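Local structure of Isomerase/lactonizing enzyme (Agrobacterium fabrum str. C58, 2NQL) at residues Ser255-Arg269 with Arg280-Lys293. The protein belongs to the mandelate racemase / muconate lactonizing enzyme group of the enolase superfamily and binds a sodium ion in its barrel domain. Numbering follows the deposited sequence.
Sequences SKNTDVPIAVGEEWR and RCRIAIVQPEMGHK. With NA (sodium ion), chain G.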
# COMPACT_ATOMS: atom_id res chain seq x y z
N SER A 255 3.41 -20.64 -13.06
CA SER A 255 3.23 -20.18 -14.44
C SER A 255 4.16 -20.88 -15.43
O SER A 255 3.87 -20.93 -16.63
CB SER A 255 3.43 -18.67 -14.53
OG SER A 255 4.80 -18.32 -14.46
N LYS A 256 5.27 -21.41 -14.93
CA LYS A 256 6.25 -22.08 -15.77
C LYS A 256 6.07 -23.60 -15.80
O LYS A 256 6.80 -24.29 -16.50
CB LYS A 256 7.66 -21.71 -15.33
CG LYS A 256 8.04 -20.33 -15.77
CD LYS A 256 9.42 -19.93 -15.32
CE LYS A 256 9.85 -18.70 -16.07
NZ LYS A 256 11.08 -18.12 -15.48
N ASN A 257 5.09 -24.09 -15.04
CA ASN A 257 4.90 -25.54 -14.88
C ASN A 257 3.50 -26.01 -15.23
O ASN A 257 3.13 -27.15 -14.95
CB ASN A 257 5.29 -25.98 -13.47
CG ASN A 257 6.80 -26.00 -13.27
OD1 ASN A 257 7.37 -25.12 -12.63
ND2 ASN A 257 7.46 -27.01 -13.84
N THR A 258 2.72 -25.11 -15.82
CA THR A 258 1.47 -25.47 -16.48
C THR A 258 1.32 -24.68 -17.77
O THR A 258 1.85 -23.58 -17.90
CB THR A 258 0.23 -25.29 -15.56
OG1 THR A 258 -0.95 -25.73 -16.26
CG2 THR A 258 0.04 -23.81 -15.12
N ASP A 259 0.63 -25.28 -18.74
CA ASP A 259 0.31 -24.64 -20.01
C ASP A 259 -1.02 -23.89 -19.93
O ASP A 259 -1.33 -23.09 -20.81
CB ASP A 259 0.25 -25.67 -21.14
CG ASP A 259 1.60 -26.30 -21.45
OD1 ASP A 259 2.52 -25.57 -21.87
OD2 ASP A 259 1.72 -27.53 -21.27
N VAL A 260 -1.81 -24.17 -18.89
CA VAL A 260 -3.03 -23.42 -18.61
C VAL A 260 -2.66 -21.95 -18.42
O VAL A 260 -1.75 -21.64 -17.64
CB VAL A 260 -3.77 -24.00 -17.38
CG1 VAL A 260 -5.00 -23.17 -17.05
CG2 VAL A 260 -4.17 -25.47 -17.65
N PRO A 261 -3.28 -21.04 -19.21
CA PRO A 261 -3.00 -19.61 -19.09
C PRO A 261 -3.19 -19.10 -17.66
O PRO A 261 -4.17 -19.46 -16.99
CB PRO A 261 -4.02 -18.97 -20.04
CG PRO A 261 -4.27 -20.04 -21.06
CD PRO A 261 -4.27 -21.31 -20.28
N ILE A 262 -2.25 -18.28 -17.19
CA ILE A 262 -2.35 -17.75 -15.83
C ILE A 262 -2.82 -16.30 -15.89
O ILE A 262 -2.30 -15.52 -16.67
CB ILE A 262 -1.02 -17.88 -15.03
CG1 ILE A 262 -0.54 -19.35 -14.95
CG2 ILE A 262 -1.13 -17.25 -13.63
CD1 ILE A 262 -1.54 -20.32 -14.40
N ALA A 263 -3.81 -15.97 -15.08
CA ALA A 263 -4.36 -14.62 -15.05
C ALA A 263 -4.18 -14.02 -13.65
O ALA A 263 -4.46 -14.69 -12.66
CB ALA A 263 -5.85 -14.65 -15.42
N VAL A 264 -3.73 -12.76 -13.58
CA VAL A 264 -3.52 -12.09 -12.29
C VAL A 264 -3.76 -10.59 -12.48
O VAL A 264 -3.83 -10.11 -13.62
CB VAL A 264 -2.05 -12.28 -11.75
CG1 VAL A 264 -1.82 -13.70 -11.26
CG2 VAL A 264 -1.02 -11.88 -12.82
N GLY A 265 -3.89 -9.85 -11.38
CA GLY A 265 -3.75 -8.39 -11.45
C GLY A 265 -4.83 -7.53 -10.81
O GLY A 265 -4.66 -6.32 -10.72
N GLU A 266 -5.93 -8.14 -10.36
CA GLU A 266 -7.05 -7.36 -9.81
C GLU A 266 -6.64 -6.53 -8.59
O GLU A 266 -7.16 -5.43 -8.38
CB GLU A 266 -8.24 -8.25 -9.47
CG GLU A 266 -8.05 -9.09 -8.21
CD GLU A 266 -9.26 -9.89 -7.87
OE1 GLU A 266 -9.62 -10.74 -8.72
OE2 GLU A 266 -9.87 -9.67 -6.81
N GLU A 267 -5.66 -7.04 -7.84
CA GLU A 267 -5.28 -6.40 -6.59
C GLU A 267 -4.02 -5.52 -6.75
O GLU A 267 -3.53 -4.95 -5.78
CB GLU A 267 -5.08 -7.47 -5.52
CG GLU A 267 -3.78 -8.28 -5.68
CD GLU A 267 -3.92 -9.55 -6.54
OE1 GLU A 267 -4.63 -9.53 -7.55
OE2 GLU A 267 -3.31 -10.58 -6.20
N TRP A 268 -3.53 -5.41 -7.98
CA TRP A 268 -2.46 -4.43 -8.28
C TRP A 268 -2.97 -3.01 -8.17
O TRP A 268 -4.18 -2.77 -8.05
CB TRP A 268 -1.92 -4.66 -9.69
CG TRP A 268 -1.23 -5.97 -9.87
CD1 TRP A 268 -0.82 -6.84 -8.91
CD2 TRP A 268 -0.86 -6.54 -11.12
NE1 TRP A 268 -0.23 -7.94 -9.49
CE2 TRP A 268 -0.23 -7.77 -10.84
CE3 TRP A 268 -1.02 -6.13 -12.45
CZ2 TRP A 268 0.24 -8.61 -11.86
CZ3 TRP A 268 -0.54 -6.98 -13.46
CH2 TRP A 268 0.09 -8.19 -13.15
N ARG A 269 -2.04 -2.04 -8.22
CA ARG A 269 -2.44 -0.64 -8.29
C ARG A 269 -1.85 0.10 -9.50
O ARG A 269 -2.48 0.99 -10.03
CB ARG A 269 -2.08 0.09 -6.97
CG ARG A 269 -2.76 -0.45 -5.70
CD ARG A 269 -4.28 -0.27 -5.75
NE ARG A 269 -4.91 -0.50 -4.45
CZ ARG A 269 -5.28 -1.70 -4.00
NH1 ARG A 269 -5.10 -2.81 -4.73
NH2 ARG A 269 -5.82 -1.80 -2.80
N ARG A 280 9.48 -11.71 -14.19
CA ARG A 280 9.81 -13.02 -13.64
C ARG A 280 8.90 -14.19 -14.07
O ARG A 280 9.36 -15.32 -14.13
CB ARG A 280 9.85 -12.95 -12.11
CG ARG A 280 11.03 -12.18 -11.54
CD ARG A 280 10.95 -12.11 -10.02
NE ARG A 280 11.08 -13.43 -9.39
CZ ARG A 280 11.20 -13.63 -8.08
NH1 ARG A 280 11.20 -12.61 -7.23
NH2 ARG A 280 11.32 -14.87 -7.62
N CYS A 281 7.61 -13.91 -14.32
CA CYS A 281 6.59 -14.98 -14.50
C CYS A 281 6.04 -15.00 -15.93
O CYS A 281 6.24 -14.05 -16.68
CB CYS A 281 5.42 -14.82 -13.52
SG CYS A 281 5.86 -14.35 -11.82
N ARG A 282 5.38 -16.11 -16.29
CA ARG A 282 4.63 -16.23 -17.55
C ARG A 282 3.14 -15.91 -17.39
O ARG A 282 2.33 -16.77 -17.03
CB ARG A 282 4.81 -17.62 -18.17
CG ARG A 282 6.03 -17.72 -19.06
CD ARG A 282 6.31 -19.15 -19.46
NE ARG A 282 7.75 -19.35 -19.58
CZ ARG A 282 8.36 -20.54 -19.55
NH1 ARG A 282 7.65 -21.66 -19.40
NH2 ARG A 282 9.68 -20.60 -19.66
N ILE A 283 2.80 -14.64 -17.64
CA ILE A 283 1.46 -14.13 -17.36
C ILE A 283 0.74 -14.05 -18.71
O ILE A 283 1.17 -13.33 -19.62
CB ILE A 283 1.51 -12.73 -16.65
CG1 ILE A 283 2.26 -12.79 -15.29
CG2 ILE A 283 0.10 -12.13 -16.49
CD1 ILE A 283 1.84 -13.92 -14.33
N ALA A 284 -0.35 -14.78 -18.81
CA ALA A 284 -1.11 -14.82 -20.05
C ALA A 284 -2.10 -13.66 -20.12
O ALA A 284 -2.34 -13.10 -21.19
CB ALA A 284 -1.83 -16.12 -20.16
N ILE A 285 -2.67 -13.30 -18.96
CA ILE A 285 -3.77 -12.34 -18.90
C ILE A 285 -3.54 -11.44 -17.69
O ILE A 285 -3.24 -11.93 -16.60
CB ILE A 285 -5.14 -13.05 -18.73
CG1 ILE A 285 -5.48 -13.87 -19.99
CG2 ILE A 285 -6.29 -12.05 -18.46
CD1 ILE A 285 -6.29 -15.10 -19.67
N VAL A 286 -3.69 -10.13 -17.88
CA VAL A 286 -3.86 -9.22 -16.76
C VAL A 286 -5.29 -8.73 -16.56
O VAL A 286 -6.04 -8.52 -17.52
CB VAL A 286 -2.85 -8.05 -16.73
CG1 VAL A 286 -1.42 -8.60 -16.59
CG2 VAL A 286 -2.98 -7.16 -17.96
N GLN A 287 -5.64 -8.55 -15.30
CA GLN A 287 -7.04 -8.35 -14.88
C GLN A 287 -7.20 -7.11 -14.02
O GLN A 287 -7.63 -7.23 -12.86
CB GLN A 287 -7.54 -9.58 -14.09
CG GLN A 287 -7.46 -10.90 -14.87
CD GLN A 287 -7.76 -12.09 -14.01
OE1 GLN A 287 -7.06 -12.34 -13.03
NE2 GLN A 287 -8.83 -12.81 -14.33
N PRO A 288 -6.88 -5.92 -14.59
CA PRO A 288 -6.91 -4.72 -13.76
C PRO A 288 -8.31 -4.42 -13.22
O PRO A 288 -9.32 -4.68 -13.88
CB PRO A 288 -6.45 -3.62 -14.71
CG PRO A 288 -6.74 -4.13 -16.09
CD PRO A 288 -6.49 -5.60 -15.98
N GLU A 289 -8.35 -3.88 -12.01
CA GLU A 289 -9.55 -3.38 -11.40
C GLU A 289 -9.52 -1.85 -11.33
O GLU A 289 -8.75 -1.25 -10.57
CB GLU A 289 -9.74 -4.01 -10.01
CG GLU A 289 -10.91 -3.40 -9.17
CD GLU A 289 -12.21 -3.25 -9.97
OE1 GLU A 289 -12.77 -4.28 -10.41
OE2 GLU A 289 -12.68 -2.09 -10.15
N MET A 290 -10.40 -1.23 -12.13
CA MET A 290 -10.39 0.22 -12.29
C MET A 290 -10.60 0.95 -10.95
O MET A 290 -10.03 2.02 -10.72
CB MET A 290 -11.50 0.63 -13.26
CG MET A 290 -11.70 2.12 -13.40
SD MET A 290 -10.23 3.05 -13.95
CE MET A 290 -10.11 2.53 -15.65
N GLY A 291 -11.43 0.37 -10.06
CA GLY A 291 -11.72 1.02 -8.77
C GLY A 291 -10.50 1.16 -7.85
O GLY A 291 -10.47 2.04 -6.99
N HIS A 292 -9.51 0.29 -8.06
CA HIS A 292 -8.23 0.34 -7.33
C HIS A 292 -7.21 1.24 -8.05
O HIS A 292 -6.23 1.67 -7.43
CB HIS A 292 -7.58 -1.07 -7.19
CG HIS A 292 -8.18 -1.92 -6.12
ND1 HIS A 292 -8.54 -1.43 -4.88
CD2 HIS A 292 -8.44 -3.25 -6.09
CE1 HIS A 292 -9.01 -2.42 -4.14
NE2 HIS A 292 -8.97 -3.53 -4.86
N LYS A 293 -7.43 1.52 -9.34
CA LYS A 293 -6.33 1.96 -10.24
C LYS A 293 -6.50 3.35 -10.81
O LYS A 293 -5.57 4.16 -10.77
CB LYS A 293 -6.06 0.93 -11.36
CG LYS A 293 -5.60 -0.41 -10.85
CD LYS A 293 -5.32 -1.37 -12.00
CE LYS A 293 -4.77 -2.68 -11.49
NZ LYS A 293 -5.76 -3.45 -10.66
NA NA G . -9.83 -11.18 -10.81
O HOH W 1 4.34 -22.48 -18.97
O HOH W 2 10.82 -15.61 -16.96
O HOH W 3 0.39 -18.13 -18.40
O HOH W 4 -6.93 -11.08 -10.78
O HOH W 5 -11.24 -10.78 -12.68
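Ala263 and Ile285 pair side by side on one face of a short parallel strand pair, with their CB atoms 3.7 Å apart. Val264 N donates to Ile285 O. Val264 O then accepts from Gln287 N at 2.9 Å. At the start of the pair, Ile262 O takes both Ala284 N and Ile285 N.

Lys293, at the end of 280-293, reaches back to the turn Gly265-Trp268. Its CB and CG lie against Arg269 O, with CG 3.5 Å from that oxygen. CD continues past the same oxygen. CE sits beside Trp268 CB and Trp268 O. The chain is extended as far as CE, then bends at the last torsion (chi4 65°), which brings NZ back to the turn. NZ donates to Gly265 O in its carbonyl plane and to Trp268 O from well above its plane, each at 3.1 Å. Gly265 O also accepts from Trp268 N, the bond that closes the type I turn.

Next to Lys293, the Arg269 guanidinium lies flat on the His292 ring, centres 3.7 Å apart and planes at 5°. Gly117 also holds Arg269, whose NH1 bonds to Arg112 O of the second subunit. His292 ND1 is hydrogen-bonded to Asp121, and Arg112 of the second subunit packs against His292.

Glu266 OE1 binds the sodium ion at 2.1 Å, together with Glu240. Water 4 is a longer sodium ligand and donates to Gln287 OE1 at 2.6 Å, while Gln287 NE2 is hydrogen-bonded to Glu240 OE1.

Helix 271-278 connects the strands as a beta-alpha-beta crossover, with Met274 against Trp268 and Val286. Strands 239-240 and 311-312 flank the pair in the barrel sheet.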